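Local coordinates for nisin leader peptide-processing serine protease NisP (Lactococcus lactis subsp. lactis, PDB 4MZD), which is a subtilisin-like serine protease that cleaves the leader peptide from the precursor of the lantibiotic nisin, at residues 96-110 against 141-155. Sequence-based numbering, arbitrary orientation. Where two conformers were deposited one is given.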
ATOM      1  N   VAL A  96       0.948  -7.391  10.719  1.00  8.47           N
ATOM      2  CA  VAL A  96       1.106  -6.963   9.340  1.00  8.06           C
ATOM      3  C   VAL A  96       2.568  -6.617   9.103  1.00  6.99           C
ATOM      4  O   VAL A  96       3.173  -5.866   9.880  1.00  7.66           O
ATOM      5  CB  VAL A  96       0.236  -5.729   9.018  1.00  8.75           C
ATOM      6  CG1 VAL A  96       0.418  -5.314   7.570  1.00  8.72           C
ATOM      7  CG2 VAL A  96      -1.241  -6.016   9.318  1.00 10.26           C
ATOM      8  N   GLY A  97       3.144  -7.175   8.042  1.00  6.92           N
ATOM      9  CA  GLY A  97       4.483  -6.798   7.639  1.00  6.85           C
ATOM     10  C   GLY A  97       4.412  -5.648   6.654  1.00  6.83           C
ATOM     11  O   GLY A  97       3.761  -5.763   5.618  1.00  8.77           O
ATOM     12  N   ILE A  98       5.061  -4.535   6.979  1.00  6.24           N
ATOM     13  CA  ILE A  98       4.978  -3.338   6.157  1.00  6.43           C
ATOM     14  C   ILE A  98       6.257  -3.180   5.345  1.00  6.29           C
ATOM     15  O   ILE A  98       7.333  -2.952   5.907  1.00  6.93           O
ATOM     16  CB  ILE A  98       4.754  -2.068   6.994  1.00  6.95           C
ATOM     17  CG1 ILE A  98       3.602  -2.245   7.986  1.00  8.56           C
ATOM     18  CG2 ILE A  98       4.487  -0.877   6.072  1.00  7.64           C
ATOM     19  CD1 ILE A  98       3.439  -1.048   8.909  1.00  9.65           C
ATOM     20  N   ILE A  99       6.133  -3.323   4.029  1.00  6.16           N
ATOM     21  CA  ILE A  99       7.269  -3.219   3.122  1.00  6.28           C
ATOM     22  C   ILE A  99       7.232  -1.812   2.530  1.00  6.66           C
ATOM     23  O   ILE A  99       6.403  -1.504   1.674  1.00  6.85           O
ATOM     24  CB  ILE A  99       7.181  -4.297   2.033  1.00  6.77           C
ATOM     25  CG1 ILE A  99       7.245  -5.688   2.681  1.00  7.83           C
ATOM     26  CG2 ILE A  99       8.291  -4.115   1.013  1.00  7.85           C
ATOM     27  CD1 ILE A  99       7.145  -6.859   1.702  1.00  8.59           C
ATOM     28  N   ASP A 100       8.099  -0.940   3.034  1.00  6.78           N
ATOM     29  CA  ASP A 100       7.964   0.482   2.754  1.00  6.73           C
ATOM     30  C   ASP A 100       9.258   1.198   3.133  1.00  6.42           C
ATOM     31  O   ASP A 100      10.329   0.586   3.122  1.00  6.95           O
ATOM     32  CB  ASP A 100       6.728   1.049   3.476  1.00  6.92           C
ATOM     33  CG  ASP A 100       6.077   2.185   2.713  1.00  6.78           C
ATOM     34  OD1 ASP A 100       6.706   3.258   2.632  1.00  7.61           O
ATOM     35  OD2 ASP A 100       4.941   2.008   2.221  1.00  7.72           O
ATOM     36  N   SER A 101       9.179   2.478   3.480  1.00  6.63           N
ATOM     37  CA  SER A 101      10.403   3.238   3.736  1.00  6.92           C
ATOM     38  C   SER A 101      10.927   3.141   5.170  1.00  7.04           C
ATOM     39  O   SER A 101      11.808   3.910   5.547  1.00  7.98           O
ATOM     40  CB  SER A 101      10.235   4.710   3.341  1.00  7.97           C
ATOM     41  OG  SER A 101       9.354   5.390   4.215  1.00  7.64           O
ATOM     42  N   GLY A 102      10.412   2.196   5.955  1.00  7.15           N
ATOM     43  CA  GLY A 102      10.793   2.083   7.350  1.00  7.58           C
ATOM     44  C   GLY A 102       9.752   2.720   8.245  1.00  7.31           C
ATOM     45  O   GLY A 102       8.624   2.973   7.821  1.00  7.57           O
ATOM     46  N   ILE A 103      10.111   2.981   9.496  1.00  7.48           N
ATOM     47  CA  ILE A 103       9.161   3.593  10.410  1.00  8.05           C
ATOM     48  C   ILE A 103       9.899   4.451  11.418  1.00  8.32           C
ATOM     49  O   ILE A 103      11.078   4.224  11.690  1.00  9.41           O
ATOM     50  CB  ILE A 103       8.318   2.512  11.145  1.00  8.83           C
ATOM     51  CG1 ILE A 103       6.988   3.075  11.672  1.00 10.15           C
ATOM     52  CG2 ILE A 103       9.131   1.849  12.263  1.00 10.21           C
ATOM     53  CD1 ILE A 103       6.044   2.013  12.201  1.00 11.33           C
ATOM     54  N   MET A 104       9.198   5.445  11.950  1.00  8.30           N
ATOM     55  CA  MET A 104       9.652   6.186  13.115  1.00  9.41           C
ATOM     56  C   MET A 104       9.098   5.465  14.339  1.00  9.70           C
ATOM     57  O   MET A 104       7.936   5.667  14.719  1.00 10.52           O
ATOM     58  CB  MET A 104       9.133   7.620  13.066  1.00 10.36           C
ATOM     59  CG  MET A 104       9.678   8.491  14.188  1.00 11.25           C
ATOM     60  SD  MET A 104       8.634   9.936  14.600  1.00  9.50           S
ATOM     61  CE  MET A 104       9.799  10.973  15.550  1.00 12.93           C
ATOM     62  N   GLU A 105       9.918   4.607  14.945  1.00 10.13           N
ATOM     63  CA  GLU A 105       9.431   3.726  16.006  1.00 11.45           C
ATOM     64  C   GLU A 105       8.923   4.491  17.219  1.00 11.88           C
ATOM     65  O   GLU A 105       8.055   4.007  17.949  1.00 13.45           O
ATOM     66  CB  GLU A 105      10.510   2.730  16.447  1.00 13.16           C
ATOM     67  CG  GLU A 105      10.815   1.630  15.442  1.00 14.59           C
ATOM     68  CD  GLU A 105      11.722   0.569  16.027  1.00 16.93           C
ATOM     69  OE1 GLU A 105      12.889   0.893  16.315  1.00 17.59           O
ATOM     70  OE2 GLU A 105      11.270  -0.581  16.217  1.00 18.67           O
ATOM     71  N   GLU A 106       9.471   5.680  17.440  1.00 11.71           N
ATOM     72  CA  GLU A 106       9.132   6.448  18.621  1.00 12.91           C
ATOM     73  C   GLU A 106       7.888   7.319  18.433  1.00 11.82           C
ATOM     74  O   GLU A 106       7.522   8.060  19.336  1.00 12.66           O
ATOM     75  CB  GLU A 106      10.336   7.282  19.080  1.00 14.64           C
ATOM     76  CG  GLU A 106      10.702   8.438  18.165  1.00 16.15           C
ATOM     77  CD  GLU A 106      11.752   8.093  17.113  1.00 17.22           C
ATOM     78  OE1 GLU A 106      12.523   9.009  16.752  1.00 19.45           O
ATOM     79  OE2 GLU A 106      11.805   6.932  16.634  1.00 15.50           O
ATOM     80  N   HIS A 107       7.216   7.233  17.289  1.00 10.14           N
ATOM     81  CA  HIS A 107       5.990   8.000  17.139  1.00  9.95           C
ATOM     82  C   HIS A 107       5.007   7.591  18.238  1.00  9.27           C
ATOM     83  O   HIS A 107       4.731   6.407  18.399  1.00  9.36           O
ATOM     84  CB  HIS A 107       5.348   7.785  15.776  1.00  9.76           C
ATOM     85  CG  HIS A 107       4.296   8.800  15.475  1.00  8.88           C
ATOM     86  ND1 HIS A 107       3.118   8.874  16.189  1.00  8.96           N
ATOM     87  CD2 HIS A 107       4.284   9.839  14.605  1.00  9.37           C
ATOM     88  CE1 HIS A 107       2.410   9.899  15.744  1.00  9.20           C
ATOM     89  NE2 HIS A 107       3.094  10.499  14.783  1.00  9.57           N
ATOM     90  N   PRO A 108       4.470   8.561  19.002  1.00 10.28           N
ATOM     91  CA  PRO A 108       3.628   8.174  20.141  1.00 11.08           C
ATOM     92  C   PRO A 108       2.397   7.336  19.787  1.00 10.21           C
ATOM     93  O   PRO A 108       1.962   6.558  20.640  1.00 10.55           O
ATOM     94  CB  PRO A 108       3.218   9.524  20.761  1.00 13.24           C
ATOM     95  CG  PRO A 108       3.443  10.527  19.683  1.00 15.05           C
ATOM     96  CD  PRO A 108       4.640  10.022  18.926  1.00 12.34           C
ATOM     97  N   ASP A 109       1.841   7.480  18.585  1.00  8.68           N
ATOM     98  CA  ASP A 109       0.662   6.699  18.244  1.00  8.64           C
ATOM     99  C   ASP A 109       1.013   5.293  17.763  1.00  8.30           C
ATOM    100  O   ASP A 109       0.125   4.446  17.641  1.00  8.79           O
ATOM    101  CB  ASP A 109      -0.153   7.381  17.148  1.00  9.15           C
ATOM    102  CG  ASP A 109      -0.806   8.675  17.596  1.00  9.75           C
ATOM    103  OD1 ASP A 109      -0.973   8.906  18.816  1.00  9.69           O
ATOM    104  OD2 ASP A 109      -1.183   9.451  16.688  1.00 11.19           O
ATOM    105  N   LEU A 110       2.297   5.060  17.476  1.00  7.82           N
ATOM    106  CA  LEU A 110       2.749   3.819  16.839  1.00  8.28           C
ATOM    107  C   LEU A 110       3.629   2.924  17.703  1.00  8.88           C
ATOM    108  O   LEU A 110       3.683   1.726  17.481  1.00  8.63           O
ATOM    109  CB  LEU A 110       3.547   4.125  15.566  1.00  8.24           C
ATOM    110  CG  LEU A 110       2.882   5.030  14.527  1.00  8.55           C
ATOM    111  CD1 LEU A 110       3.808   5.269  13.340  1.00  9.31           C
ATOM    112  CD2 LEU A 110       1.554   4.448  14.077  1.00  9.26           C
ATOM    113  N   ILE A 141      16.080   0.438  10.205  1.00  9.58           N
ATOM    114  CA  ILE A 141      14.751   0.573   9.619  0.59  9.28           C
ATOM    115  C   ILE A 141      14.140   1.957   9.845  1.00  9.14           C
ATOM    116  O   ILE A 141      12.941   2.154   9.676  1.00  9.11           O
ATOM    117  CB  ILE A 141      13.799  -0.571  10.062  0.59  9.89           C
ATOM    118  CG1 ILE A 141      13.804  -0.752  11.584  0.59 11.16           C
ATOM    119  CG2 ILE A 141      14.197  -1.880   9.375  0.59  9.65           C
ATOM    120  CD1 ILE A 141      13.169   0.386  12.354  0.59 11.77           C
ATOM    121  N   VAL A 142      14.985   2.918  10.195  1.00  9.02           N
ATOM    122  CA  VAL A 142      14.532   4.287  10.411  1.00  9.57           C
ATOM    123  C   VAL A 142      13.966   4.885   9.117  1.00  9.16           C
ATOM    124  O   VAL A 142      14.539   4.718   8.040  1.00 10.39           O
ATOM    125  CB  VAL A 142      15.687   5.154  10.952  1.00 10.87           C
ATOM    126  CG1 VAL A 142      15.296   6.621  10.996  1.00 12.30           C
ATOM    127  CG2 VAL A 142      16.118   4.652  12.331  1.00 12.08           C
ATOM    128  N   ASP A 143      12.845   5.583   9.238  1.00  8.62           N
ATOM    129  CA  ASP A 143      12.153   6.165   8.095  1.00  8.31           C
ATOM    130  C   ASP A 143      12.728   7.543   7.787  1.00  9.10           C
ATOM    131  O   ASP A 143      12.498   8.503   8.531  1.00 10.68           O
ATOM    132  CB  ASP A 143      10.665   6.264   8.421  1.00  7.86           C
ATOM    133  CG  ASP A 143       9.840   6.823   7.287  1.00  7.77           C
ATOM    134  OD1 ASP A 143      10.363   6.983   6.159  1.00  7.92           O
ATOM    135  OD2 ASP A 143       8.648   7.092   7.529  1.00  8.23           O
ATOM    136  N   LYS A 144      13.471   7.635   6.686  1.00  9.77           N
ATOM    137  CA  LYS A 144      14.075   8.896   6.260  1.00 11.39           C
ATOM    138  C   LYS A 144      13.120   9.743   5.413  1.00 12.29           C
ATOM    139  O   LYS A 144      13.383  10.917   5.159  1.00 15.86           O
ATOM    140  CB  LYS A 144      15.344   8.625   5.440  1.00 12.73           C
ATOM    141  CG  LYS A 144      16.460   7.882   6.164  1.00 14.80           C
ATOM    142  CD  LYS A 144      17.670   7.739   5.236  1.00 16.80           C
ATOM    143  CE  LYS A 144      18.900   7.165   5.939  1.00 17.78           C
ATOM    144  NZ  LYS A 144      18.978   5.673   5.884  1.00 18.11           N
ATOM    145  N   MET A 145      12.030   9.138   4.954  1.00 10.92           N
ATOM    146  CA  MET A 145      11.125   9.760   3.990  1.00 11.31           C
ATOM    147  C   MET A 145       9.858  10.307   4.638  1.00 10.72           C
ATOM    148  O   MET A 145       9.467  11.453   4.404  1.00 13.34           O
ATOM    149  CB  MET A 145      10.738   8.745   2.907  1.00 12.45           C
ATOM    150  CG  MET A 145      11.850   8.393   1.930  1.00 13.89           C
ATOM    151  SD  MET A 145      11.371   7.224   0.611  1.00 12.45           S
ATOM    152  CE  MET A 145       9.645   7.613   0.447  1.00 10.07           C
ATOM    153  N   GLY A 146       9.212   9.462   5.435  1.00  9.50           N
ATOM    154  CA  GLY A 146       7.920   9.769   6.020  1.00  9.14           C
ATOM    155  C   GLY A 146       6.867   8.776   5.570  1.00  7.91           C
ATOM    156  O   GLY A 146       5.939   8.457   6.310  1.00  8.08           O
ATOM    157  N   HIS A 147       7.025   8.270   4.347  1.00  7.94           N
ATOM    158  CA  HIS A 147       6.000   7.456   3.722  1.00  7.52           C
ATOM    159  C   HIS A 147       5.647   6.220   4.554  1.00  6.43           C
ATOM    160  O   HIS A 147       4.473   5.918   4.773  1.00  6.88           O
ATOM    161  CB  HIS A 147       6.454   7.052   2.321  1.00  7.64           C
ATOM    162  CG  HIS A 147       5.373   6.439   1.500  1.00  7.57           C
ATOM    163  ND1 HIS A 147       5.191   5.078   1.410  1.00  7.62           N
ATOM    164  CD2 HIS A 147       4.402   7.001   0.744  1.00  8.88           C
ATOM    165  CE1 HIS A 147       4.162   4.826   0.622  1.00  7.88           C
ATOM    166  NE2 HIS A 147       3.662   5.976   0.210  1.00  9.03           N
ATOM    167  N   GLY A 148       6.662   5.499   5.021  1.00  6.83           N
ATOM    168  CA  GLY A 148       6.422   4.284   5.778  1.00  7.18           C
ATOM    169  C   GLY A 148       5.694   4.537   7.085  1.00  6.26           C
ATOM    170  O   GLY A 148       4.876   3.725   7.528  1.00  6.54           O
ATOM    171  N   THR A 149       6.011   5.654   7.725  1.00  6.63           N
ATOM    172  CA  THR A 149       5.346   6.032   8.965  1.00  6.84           C
ATOM    173  C   THR A 149       3.891   6.422   8.696  1.00  6.61           C
ATOM    174  O   THR A 149       2.985   6.105   9.487  1.00  6.72           O
ATOM    175  CB  THR A 149       6.123   7.170   9.661  1.00  7.25           C
ATOM    176  OG1 THR A 149       7.459   6.726   9.929  1.00  7.37           O
ATOM    177  CG2 THR A 149       5.470   7.590  10.970  1.00  8.30           C
ATOM    178  N   GLU A 150       3.666   7.087   7.564  1.00  6.51           N
ATOM    179  CA  GLU A 150       2.334   7.503   7.139  1.00  7.21           C
ATOM    180  C   GLU A 150       1.453   6.282   6.839  1.00  6.87           C
ATOM    181  O   GLU A 150       0.279   6.235   7.235  1.00  7.77           O
ATOM    182  CB  GLU A 150       2.459   8.444   5.933  1.00  7.53           C
ATOM    183  CG  GLU A 150       3.112   9.772   6.304  1.00  7.87           C
ATOM    184  CD  GLU A 150       3.800  10.487   5.161  1.00  8.79           C
ATOM    185  OE1 GLU A 150       3.676  10.059   3.996  1.00  9.47           O
ATOM    186  OE2 GLU A 150       4.480  11.500   5.449  1.00 11.03           O
ATOM    187  N   VAL A 151       2.032   5.295   6.161  1.00  6.52           N
ATOM    188  CA  VAL A 151       1.350   4.043   5.880  1.00  6.42           C
ATOM    189  C   VAL A 151       1.068   3.280   7.184  1.00  6.69           C
ATOM    190  O   VAL A 151      -0.044   2.787   7.397  1.00  7.00           O
ATOM    191  CB  VAL A 151       2.197   3.185   4.916  1.00  6.79           C
ATOM    192  CG1 VAL A 151       1.680   1.757   4.833  1.00  7.63           C
ATOM    193  CG2 VAL A 151       2.226   3.830   3.539  1.00  7.28           C
ATOM    194  N   ALA A 152       2.067   3.196   8.065  1.00  6.57           N
ATOM    195  CA  ALA A 152       1.886   2.466   9.318  1.00  6.96           C
ATOM    196  C   ALA A 152       0.731   3.019  10.143  1.00  6.68           C
ATOM    197  O   ALA A 152      -0.033   2.249  10.728  1.00  7.10           O
ATOM    198  CB  ALA A 152       3.162   2.471  10.133  1.00  7.44           C
ATOM    199  N   GLY A 153       0.597   4.341  10.194  1.00  7.11           N
ATOM    200  CA  GLY A 153      -0.478   4.936  10.964  1.00  7.51           C
ATOM    201  C   GLY A 153      -1.848   4.481  10.487  1.00  6.88           C
ATOM    202  O   GLY A 153      -2.760   4.273  11.299  1.00  7.08           O
ATOM    203  N   GLN A 154      -2.001   4.323   9.173  1.00  6.41           N
ATOM    204  CA  GLN A 154      -3.271   3.876   8.619  1.00  6.83           C
ATOM    205  C   GLN A 154      -3.641   2.474   9.087  1.00  6.45           C
ATOM    206  O   GLN A 154      -4.826   2.140   9.179  1.00  7.03           O
ATOM    207  CB  GLN A 154      -3.236   3.916   7.090  1.00  6.93           C
ATOM    208  CG  GLN A 154      -3.103   5.316   6.546  1.00  7.74           C
ATOM    209  CD  GLN A 154      -4.311   6.138   6.882  1.00  8.44           C
ATOM    210  OE1 GLN A 154      -5.397   5.879   6.371  1.00  9.88           O
ATOM    211  NE2 GLN A 154      -4.149   7.101   7.796  1.00  9.28           N
ATOM    212  N   ILE A 155      -2.633   1.641   9.344  1.00  6.24           N
ATOM    213  CA  ILE A 155      -2.881   0.305   9.846  1.00  6.82           C
ATOM    214  C   ILE A 155      -3.203   0.310  11.339  1.00  7.07           C
ATOM    215  O   ILE A 155      -4.199  -0.282  11.757  1.00  8.06           O
ATOM    216  CB  ILE A 155      -1.672  -0.634   9.612  1.00  7.14           C
ATOM    217  CG1 ILE A 155      -1.288  -0.654   8.131  1.00  7.66           C
ATOM    218  CG2 ILE A 155      -1.983  -2.041  10.091  1.00  8.27           C
ATOM    219  CD1 ILE A 155      -0.042  -1.444   7.826  1.00  9.19           C
TER
HETATM  220  O   HOH W   1      13.652   5.764   4.658  1.00 13.33           O
HETATM  221  O   HOH W   2       6.467   1.262   7.822  1.00  8.97           O
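Asp143 OD1 accepts three hydrogen bonds, from Ser101 OG across the contact at 2.7 Å and from the backbone N atoms of Met145 and Gly146, the last two forming an Asx turn and Asx motif just ahead of helix 147-155. All three donors lie out of the carboxylate plane. The other oxygen, OD2, takes the hydroxyl and the backbone N of Thr149, so one aspartate ties the helix start to the loop after strand 96-100. This is the subtilase core, where strand and helix present the predicted charge-relay residues Asp100 and His147. His147 ND1 donates to Asp100 OD1 at 2.7 Å in an almost perfectly straight bond (179°), in the ring plane and on the syn lone pair. The anti lone pair of the same oxygen receives Ser101 N, and together the two bonds restrict the carboxylate's rotation; His147 NE2 is hydrogen-bonded to Ser353 OG, of the predicted relay, and to OXT of the C-terminal Arg488. Ser101 suits its place because its hydroxyl both gives and takes: set between its own backbone N and carbonyl carbon (chi1 70°), OG donates to Asp143 while accepting from Gly148 N at 2.8 Å. Two glycines let the backbones meet directly, Gly148 CA making a CA-H...O contact with Gly102 O at 3.3 Å. Thr149 OG1 likewise gives to Asp143 OD2 and takes from Met104 N at 3.0 Å, while its CG2 methyl packs on Leu110 CD1. Farther along the helix, the small Ala152 offers its CB to both Ile103 CD1 (3.6 Å) and Ile98 CD1, and the latter methyl also meets Ile155 CD1 tip to tip at 3.7 Å.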